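PDB 6Q1B: iodotyrosine deiodinase from Thermotoga neapolitana, which catalyses the FMN-dependent reductive dehalogenation of halotyrosines such as 3-iodo- and 3,5-diiodo-L-tyrosine, giving L-tyrosine and free halide. Local coordinates for residues Gln44-Leu49 against Glu115-Ala120; Leu133-Tyr138 against Leu162-Pro167. All coordinates share one frame; numbering follows the deposited sequence. Where two conformers were deposited one is given.

Interaction 1 of 2, residues Gln44-Leu49 against Glu115-Ala120; sequences QPWRFL and ESVWLA. With FMN (flavin mononucleotide), chain I.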
loop_
_atom_site.group_PDB
_atom_site.type_symbol
_atom_site.label_atom_id
_atom_site.label_comp_id
_atom_site.label_asym_id
_atom_site.label_seq_id
_atom_site.Cartn_x
_atom_site.Cartn_y
_atom_site.Cartn_z
ATOM N N GLN A 44 5.553 -12.022 -0.610
ATOM C CA GLN A 44 6.260 -11.131 0.317
ATOM C C GLN A 44 7.361 -10.420 -0.438
ATOM O O GLN A 44 8.554 -10.590 -0.135
ATOM C CB GLN A 44 6.825 -11.912 1.490
ATOM C CG GLN A 44 5.754 -12.629 2.260
ATOM C CD GLN A 44 6.242 -13.914 2.862
ATOM O OE1 GLN A 44 7.027 -13.892 3.777
ATOM N NE2 GLN A 44 5.779 -15.042 2.337
ATOM N N PRO A 45 6.963 -9.669 -1.466
ATOM C CA PRO A 45 7.861 -9.105 -2.477
ATOM C C PRO A 45 8.645 -7.887 -2.010
ATOM O O PRO A 45 9.324 -7.267 -2.783
ATOM C CB PRO A 45 6.902 -8.732 -3.597
ATOM C CG PRO A 45 5.666 -8.351 -2.872
ATOM C CD PRO A 45 5.555 -9.374 -1.785
ATOM N N TRP A 46 8.544 -7.578 -0.749
ATOM C CA TRP A 46 9.277 -6.477 -0.180
ATOM C C TRP A 46 10.644 -6.907 0.238
ATOM O O TRP A 46 10.837 -8.009 0.729
ATOM C CB TRP A 46 8.546 -5.901 1.020
ATOM C CG TRP A 46 7.881 -6.919 1.848
ATOM C CD1 TRP A 46 8.432 -7.653 2.841
ATOM C CD2 TRP A 46 6.518 -7.292 1.769
ATOM N NE1 TRP A 46 7.490 -8.490 3.390
ATOM C CE2 TRP A 46 6.302 -8.288 2.739
ATOM C CE3 TRP A 46 5.465 -6.910 0.939
ATOM C CZ2 TRP A 46 5.071 -8.879 2.928
ATOM C CZ3 TRP A 46 4.232 -7.495 1.129
ATOM C CH2 TRP A 46 4.041 -8.461 2.114
ATOM N N ARG A 47 11.597 -6.016 0.049
ATOM C CA ARG A 47 12.941 -6.210 0.550
ATOM C C ARG A 47 13.338 -4.907 1.149
ATOM O O ARG A 47 12.997 -3.840 0.616
ATOM C CB ARG A 47 13.922 -6.587 -0.535
ATOM C CG ARG A 47 13.578 -7.829 -1.296
ATOM C CD ARG A 47 13.764 -9.047 -0.445
ATOM N NE ARG A 47 13.545 -10.201 -1.286
ATOM C CZ ARG A 47 12.349 -10.695 -1.599
ATOM N NH1 ARG A 47 11.248 -10.157 -1.084
ATOM N NH2 ARG A 47 12.262 -11.737 -2.417
ATOM N N PHE A 48 14.050 -4.992 2.255
ATOM C CA PHE A 48 14.430 -3.818 3.002
ATOM C C PHE A 48 15.915 -3.646 3.071
ATOM O O PHE A 48 16.669 -4.576 3.402
ATOM C CB PHE A 48 13.851 -3.907 4.394
ATOM C CG PHE A 48 12.373 -4.053 4.399
ATOM C CD1 PHE A 48 11.559 -3.020 3.966
ATOM C CD2 PHE A 48 11.787 -5.220 4.836
ATOM C CE1 PHE A 48 10.187 -3.164 3.978
ATOM C CE2 PHE A 48 10.406 -5.349 4.847
ATOM C CZ PHE A 48 9.632 -4.332 4.415
ATOM N N LEU A 49 16.328 -2.415 2.795
ATOM C CA LEU A 49 17.695 -2.030 2.914
ATOM C C LEU A 49 17.744 -0.874 3.859
ATOM O O LEU A 49 17.138 0.141 3.627
ATOM C CB LEU A 49 18.267 -1.669 1.560
ATOM C CG LEU A 49 19.709 -1.180 1.565
ATOM C CD1 LEU A 49 20.652 -2.342 1.866
ATOM C CD2 LEU A 49 20.050 -0.575 0.230
ATOM N N GLU A 115 2.084 -3.252 -5.920
ATOM C CA GLU A 115 0.875 -3.086 -5.133
ATOM C C GLU A 115 1.100 -3.665 -3.756
ATOM O O GLU A 115 0.766 -3.101 -2.743
ATOM C CB GLU A 115 -0.283 -3.782 -5.812
ATOM C CG GLU A 115 -0.715 -3.125 -7.113
ATOM C CD GLU A 115 0.218 -3.357 -8.284
ATOM O OE1 GLU A 115 1.088 -4.254 -8.212
ATOM O OE2 GLU A 115 0.065 -2.637 -9.296
ATOM N N SER A 116 1.719 -4.826 -3.731
ATOM C CA SER A 116 1.895 -5.487 -2.453
ATOM C C SER A 116 2.863 -4.754 -1.554
ATOM O O SER A 116 2.681 -4.682 -0.345
ATOM C CB SER A 116 2.396 -6.909 -2.659
ATOM O OG SER A 116 1.457 -7.667 -3.388
ATOM N N VAL A 117 3.943 -4.271 -2.143
ATOM C CA VAL A 117 4.926 -3.560 -1.375
ATOM C C VAL A 117 4.317 -2.280 -0.849
ATOM O O VAL A 117 4.488 -1.963 0.324
ATOM C CB VAL A 117 6.185 -3.313 -2.195
ATOM C CG1 VAL A 117 7.104 -2.365 -1.493
ATOM C CG2 VAL A 117 6.871 -4.648 -2.376
ATOM N N TRP A 118 3.559 -1.587 -1.678
ATOM C CA TRP A 118 2.997 -0.335 -1.200
ATOM C C TRP A 118 1.957 -0.579 -0.125
ATOM O O TRP A 118 1.870 0.171 0.830
ATOM C CB TRP A 118 2.454 0.486 -2.351
ATOM C CG TRP A 118 3.594 1.181 -2.925
ATOM C CD1 TRP A 118 4.340 0.797 -3.979
ATOM C CD2 TRP A 118 4.214 2.347 -2.383
ATOM N NE1 TRP A 118 5.374 1.680 -4.166
ATOM C CE2 TRP A 118 5.318 2.635 -3.190
ATOM C CE3 TRP A 118 3.932 3.178 -1.298
ATOM C CZ2 TRP A 118 6.133 3.764 -2.971
ATOM C CZ3 TRP A 118 4.745 4.277 -1.076
ATOM C CH2 TRP A 118 5.838 4.546 -1.907
ATOM N N LEU A 119 1.201 -1.657 -0.243
ATOM C CA LEU A 119 0.334 -2.073 0.812
ATOM C C LEU A 119 1.092 -2.283 2.127
ATOM O O LEU A 119 0.727 -1.793 3.179
ATOM C CB LEU A 119 -0.365 -3.345 0.379
ATOM C CG LEU A 119 -1.566 -3.792 1.172
ATOM C CD1 LEU A 119 -2.400 -4.761 0.335
ATOM C CD2 LEU A 119 -1.188 -4.492 2.462
ATOM N N ALA A 120 2.173 -3.042 2.052
ATOM C CA ALA A 120 2.999 -3.290 3.195
ATOM C C ALA A 120 3.604 -1.994 3.749
ATOM O O ALA A 120 3.745 -1.841 4.942
ATOM C CB ALA A 120 4.075 -4.271 2.830
HETATM N N1 FMN I . -6.034 -13.432 -3.611
HETATM C C2 FMN I . -6.832 -14.033 -4.517
HETATM O O2 FMN I . -7.425 -15.013 -4.142
HETATM N N3 FMN I . -6.951 -13.609 -5.819
HETATM C C4 FMN I . -6.265 -12.479 -6.195
HETATM O O4 FMN I . -6.349 -12.038 -7.329
HETATM C C4A FMN I . -5.465 -11.854 -5.272
HETATM N N5 FMN I . -4.768 -10.750 -5.635
HETATM C C5A FMN I . -4.010 -10.105 -4.721
HETATM C C6 FMN I . -3.345 -8.955 -5.118
HETATM C C7 FMN I . -2.591 -8.294 -4.176
HETATM C C7M FMN I . -1.896 -7.049 -4.597
HETATM C C8 FMN I . -2.488 -8.753 -2.877
HETATM C C8M FMN I . -1.684 -8.046 -1.856
HETATM C C9 FMN I . -3.135 -9.913 -2.503
HETATM C C9A FMN I . -3.909 -10.561 -3.420
HETATM N N10 FMN I . -4.582 -11.703 -3.065
HETATM C C10 FMN I . -5.360 -12.314 -3.986
HETATM C "C1'" FMN I . -4.480 -12.270 -1.676
HETATM C "C2'" FMN I . -3.164 -13.084 -1.568
HETATM O "O2'" FMN I . -3.247 -14.360 -2.186
HETATM C "C3'" FMN I . -2.832 -13.171 -0.083
HETATM O "O3'" FMN I . -2.572 -11.862 0.359
HETATM C "C4'" FMN I . -1.634 -14.033 0.246
HETATM O "O4'" FMN I . -1.943 -15.333 -0.187
HETATM C "C5'" FMN I . -1.320 -14.045 1.729
HETATM O "O5'" FMN I . -2.466 -14.431 2.439
HETATM P P FMN I . -2.378 -14.495 3.995
HETATM O O1P FMN I . -1.211 -15.370 4.367
HETATM O O2P FMN I . -3.721 -15.042 4.413
HETATM O O3P FMN I . -2.284 -13.096 4.539
#
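Beside the dimethylbenzene end of an FMN site at the dimer interface, Pro45 and Trp46 pack on Ser116, Val117 and Ala120. All five residues are buried. No hydrogen bond crosses the contact. The Trp46 indole lies sandwiched. Ala120 CB sits over its six-membered ring in a CH-pi contact, 3.9 Å from the ring centroid and 28° off the normal. The opposite face is covered near the rim by Gln44 CA and Pro45 CD. Trp46 CG is set between its own backbone N and carbonyl carbon (chi1 37°), and this turns the ring back over the preceding residues. Trp46 CZ3 also approaches Ser116 O at 3.5 Å, obliquely to the ring. That oxygen already accepts the helical bond from Ala120 N. At its polar end, Trp46 NE1 donates to Asn35 OD1. Replacing Trp46 with alanine is likely to open a gap between Ala120 and Pro45 and to leave Asn35 OD1 without the indole N-H.

Within the nitroreductase fold, this is where helix 113-130 packs on strand 46-51, an outer strand of the antiparallel sheet in this chain. The axes of strand 46-49 and helix 115-120 come within 9.2 Å and cross at -56°. Val117 fits beside the start of the strand. Its CG2 lies 3.6 Å from Pro45 O and 4.0 Å from Trp46 CB. The Pro45 and Val117 side chains slide past each other in opposite directions, while Pro45 CG meets Ser116 CB at 3.6 Å. Ser116 also touches the flavin: its OG is 3.5 Å from FMN C8M and is hydrogen-bonded to Tyr112 O and Gly40 N. Arg176 and Arg15 of the second subunit are among the residues hydrogen-bonded to this FMN; Ser39 N of this chain is another.

Interaction 2 of 2, residues Leu133-Tyr138 against Leu162-Pro167; sequences LGSVPY and LPVGYP. With FMN (flavin mononucleotide), chain C; YOF (3-fluorotyrosine), chain D.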
loop_
_atom_site.group_PDB
_atom_site.type_symbol
_atom_site.label_atom_id
_atom_site.label_comp_id
_atom_site.label_asym_id
_atom_site.label_seq_id
_atom_site.Cartn_x
_atom_site.Cartn_y
_atom_site.Cartn_z
ATOM N N LEU A 133 8.184 6.700 15.678
ATOM C CA LEU A 133 9.119 7.114 14.683
ATOM C C LEU A 133 8.369 7.834 13.621
ATOM O O LEU A 133 7.153 7.714 13.494
ATOM C CB LEU A 133 9.868 5.940 14.108
ATOM C CG LEU A 133 10.569 5.147 15.195
ATOM C CD1 LEU A 133 11.295 4.014 14.539
ATOM C CD2 LEU A 133 11.552 5.980 15.983
ATOM N N GLY A 134 9.103 8.629 12.877
ATOM C CA GLY A 134 8.523 9.374 11.790
ATOM C C GLY A 134 9.121 8.903 10.499
ATOM O O GLY A 134 10.197 8.320 10.451
ATOM N N SER A 135 8.409 9.175 9.430
ATOM C CA SER A 135 8.952 8.916 8.130
ATOM C C SER A 135 8.229 9.704 7.078
ATOM O O SER A 135 7.330 10.475 7.368
ATOM C CB SER A 135 8.892 7.434 7.786
ATOM O OG SER A 135 9.709 7.186 6.648
ATOM N N VAL A 136 8.703 9.555 5.867
ATOM C CA VAL A 136 8.089 10.176 4.726
ATOM C C VAL A 136 8.371 9.226 3.581
ATOM O O VAL A 136 9.478 8.740 3.452
ATOM C CB VAL A 136 8.632 11.574 4.460
ATOM C CG1 VAL A 136 10.136 11.589 4.454
ATOM C CG2 VAL A 136 8.059 12.113 3.155
ATOM N N PRO A 137 7.356 8.919 2.783
ATOM C CA PRO A 137 7.608 8.090 1.621
ATOM C C PRO A 137 8.265 8.966 0.594
ATOM O O PRO A 137 7.618 9.709 -0.105
ATOM C CB PRO A 137 6.220 7.636 1.195
ATOM C CG PRO A 137 5.376 7.846 2.378
ATOM C CD PRO A 137 5.917 9.053 3.026
ATOM N N TYR A 138 9.568 8.916 0.545
ATOM C CA TYR A 138 10.253 9.833 -0.315
ATOM C C TYR A 138 10.508 9.144 -1.637
ATOM O O TYR A 138 11.069 8.068 -1.689
ATOM C CB TYR A 138 11.545 10.315 0.303
ATOM C CG TYR A 138 12.289 11.111 -0.705
ATOM C CD1 TYR A 138 11.756 12.289 -1.210
ATOM C CD2 TYR A 138 13.486 10.660 -1.222
ATOM C CE1 TYR A 138 12.411 12.990 -2.182
ATOM C CE2 TYR A 138 14.139 11.345 -2.194
ATOM C CZ TYR A 138 13.610 12.525 -2.657
ATOM O OH TYR A 138 14.257 13.210 -3.628
ATOM N N LEU A 162 12.331 5.598 2.736
ATOM C CA LEU A 162 11.655 5.986 3.937
ATOM C C LEU A 162 12.683 6.441 4.927
ATOM O O LEU A 162 13.274 5.638 5.612
ATOM C CB LEU A 162 10.845 4.829 4.494
ATOM C CG LEU A 162 9.641 4.413 3.691
ATOM C CD1 LEU A 162 9.104 3.139 4.265
ATOM C CD2 LEU A 162 8.603 5.490 3.798
ATOM N N PRO A 163 12.927 7.744 5.002
ATOM C CA PRO A 163 13.778 8.167 6.104
ATOM C C PRO A 163 13.049 7.878 7.383
ATOM O O PRO A 163 11.848 8.100 7.452
ATOM C CB PRO A 163 13.922 9.685 5.905
ATOM C CG PRO A 163 13.399 9.945 4.519
ATOM C CD PRO A 163 12.405 8.889 4.241
ATOM N N VAL A 164 13.747 7.367 8.365
ATOM C CA VAL A 164 13.121 6.997 9.601
ATOM C C VAL A 164 13.954 7.529 10.719
ATOM O O VAL A 164 15.166 7.368 10.750
ATOM C CB VAL A 164 12.980 5.481 9.738
ATOM C CG1 VAL A 164 12.450 5.136 11.113
ATOM C CG2 VAL A 164 12.050 4.937 8.665
ATOM N N GLY A 165 13.288 8.118 11.684
ATOM C CA GLY A 165 13.976 8.597 12.845
ATOM C C GLY A 165 12.943 9.123 13.782
ATOM O O GLY A 165 11.754 9.003 13.533
ATOM N N TYR A 166 13.417 9.707 14.861
ATOM C CA TYR A 166 12.539 10.396 15.761
ATOM C C TYR A 166 12.136 11.713 15.146
ATOM O O TYR A 166 12.972 12.468 14.671
ATOM C CB TYR A 166 13.224 10.655 17.080
ATOM C CG TYR A 166 13.547 9.410 17.841
ATOM C CD1 TYR A 166 12.553 8.522 18.188
ATOM C CD2 TYR A 166 14.853 9.137 18.231
ATOM C CE1 TYR A 166 12.838 7.390 18.903
ATOM C CE2 TYR A 166 15.146 8.008 18.938
ATOM C CZ TYR A 166 14.127 7.137 19.270
ATOM O OH TYR A 166 14.416 6.003 19.995
ATOM N N PRO A 167 10.851 12.009 15.194
ATOM C CA PRO A 167 10.430 13.289 14.632
ATOM C C PRO A 167 10.987 14.408 15.457
ATOM O O PRO A 167 11.110 14.305 16.686
ATOM C CB PRO A 167 8.914 13.248 14.717
ATOM C CG PRO A 167 8.561 11.825 15.014
ATOM C CD PRO A 167 9.726 11.227 15.718
HETATM N N1 FMN C . 6.788 13.705 0.451
HETATM C C2 FMN C . 7.896 14.352 0.042
HETATM O O2 FMN C . 8.309 15.303 0.692
HETATM N N3 FMN C . 8.542 13.963 -1.096
HETATM C C4 FMN C . 8.118 12.895 -1.837
HETATM O O4 FMN C . 8.709 12.569 -2.860
HETATM C C4A FMN C . 6.988 12.236 -1.423
HETATM N N5 FMN C . 6.530 11.176 -2.134
HETATM C C5A FMN C . 5.441 10.491 -1.683
HETATM C C6 FMN C . 5.037 9.391 -2.412
HETATM C C7 FMN C . 3.944 8.668 -1.990
HETATM C C7M FMN C . 3.509 7.479 -2.781
HETATM C C8 FMN C . 3.279 9.069 -0.841
HETATM C C8M FMN C . 2.119 8.244 -0.370
HETATM C C9 FMN C . 3.688 10.170 -0.088
HETATM C C9A FMN C . 4.791 10.889 -0.527
HETATM N N10 FMN C . 5.235 12.003 0.166
HETATM C C10 FMN C . 6.353 12.639 -0.265
HETATM C "C1'" FMN C . 4.574 12.479 1.406
HETATM C "C2'" FMN C . 3.296 13.226 1.030
HETATM O "O2'" FMN C . 3.625 14.540 0.626
HETATM C "C3'" FMN C . 2.349 13.215 2.226
HETATM O "O3'" FMN C . 1.940 11.888 2.481
HETATM C "C4'" FMN C . 1.130 14.108 2.044
HETATM O "O4'" FMN C . 1.613 15.433 2.005
HETATM C "C5'" FMN C . 0.187 13.979 3.220
HETATM O "O5'" FMN C . 0.927 14.235 4.387
HETATM P P FMN C . 0.198 14.186 5.798
HETATM O O1P FMN C . 1.214 14.720 6.830
HETATM O O2P FMN C . -0.189 12.741 6.116
HETATM O O3P FMN C . -1.026 15.088 5.653
HETATM N N YOF D . 9.654 14.228 -4.719
HETATM C CA YOF D . 9.583 15.654 -4.787
HETATM C C YOF D . 9.970 16.177 -3.427
HETATM O O YOF D . 9.974 17.512 -3.304
HETATM O OXT YOF D . 10.228 15.486 -2.452
HETATM C CB YOF D . 8.174 16.146 -5.073
HETATM C CG YOF D . 7.098 15.608 -4.201
HETATM C CD1 YOF D . 6.211 14.671 -4.737
HETATM C CD2 YOF D . 6.903 16.077 -2.894
HETATM C CE1 YOF D . 5.156 14.213 -3.943
HETATM C CE2 YOF D . 5.861 15.615 -2.094
HETATM C CZ YOF D . 4.995 14.660 -2.627
HETATM O OH YOF D . 3.978 14.211 -1.862
HETATM F F YOF D . 4.289 13.290 -4.406
#
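Leu133-Tyr138 runs roughly antiparallel to Leu162-Pro167, joined by a nearly straight hydrogen bond from Gly134 N to Gly165 O (2.8 Å, 174°) and a weak return hydrogen bond from Gly165 N to Gly134 O. The Gly134 oxygen also receives a CA-H...O contact from Val164 CA at 3.3 Å. At one end, Leu133 divides its branches: CD1 meets Val164 CG1 at 3.8 Å, and CD2 reaches Tyr166 CE1 at 3.5 Å. Further along, Val136 spans protein and cofactor. Its CG1, between backbone N and carbonyl carbon (chi1 49°), touches Pro163 CD at 3.5 Å. Its CG2 is thereby turned to FMN N1, 3.4 Å away. Pro137 lays its ring against FMN C8 and C9, and its CB also meets Leu162 CD2. Tyr138 brings its ring edge to the 3-fluorotyrosine carboxylate, with CE1 3.3 Å from OXT; its OH is hydrogen-bonded to Glu68 OE2, from a substrate-binding residue. The pairing thus leads from the sheet edge into the active site. Leu125 of helix 113-130 packs on Leu162, and Leu128 packs on Leu133 and Val164; Phe94 and Leu95 of helix 94-97 meet Pro163, and strand 100-107 lies beside Leu162.

In the fold
From the N terminus, interaction 1 comes first. It closes a loop of 65 residues that holds helices 54-74, 77-85 and 94-97 and strand 100-107, and ties strand 46-51 to helix 113-130. That helix then leads to strand 134-135, where interaction 2 opens. Interaction 2 closes a shorter loop of 23 residues, with helix 144-149 and the start of strand 156-165, and ties strand 134-135 to strand 156-165. The two loops follow in series; they neither nest nor cross. The centres of interactions 1 and 2 are about 17 Å apart. Strands 46-51 and 134-135 are the outermost strands of the sheet within this chain. Each contact borders a different FMN of the homodimer.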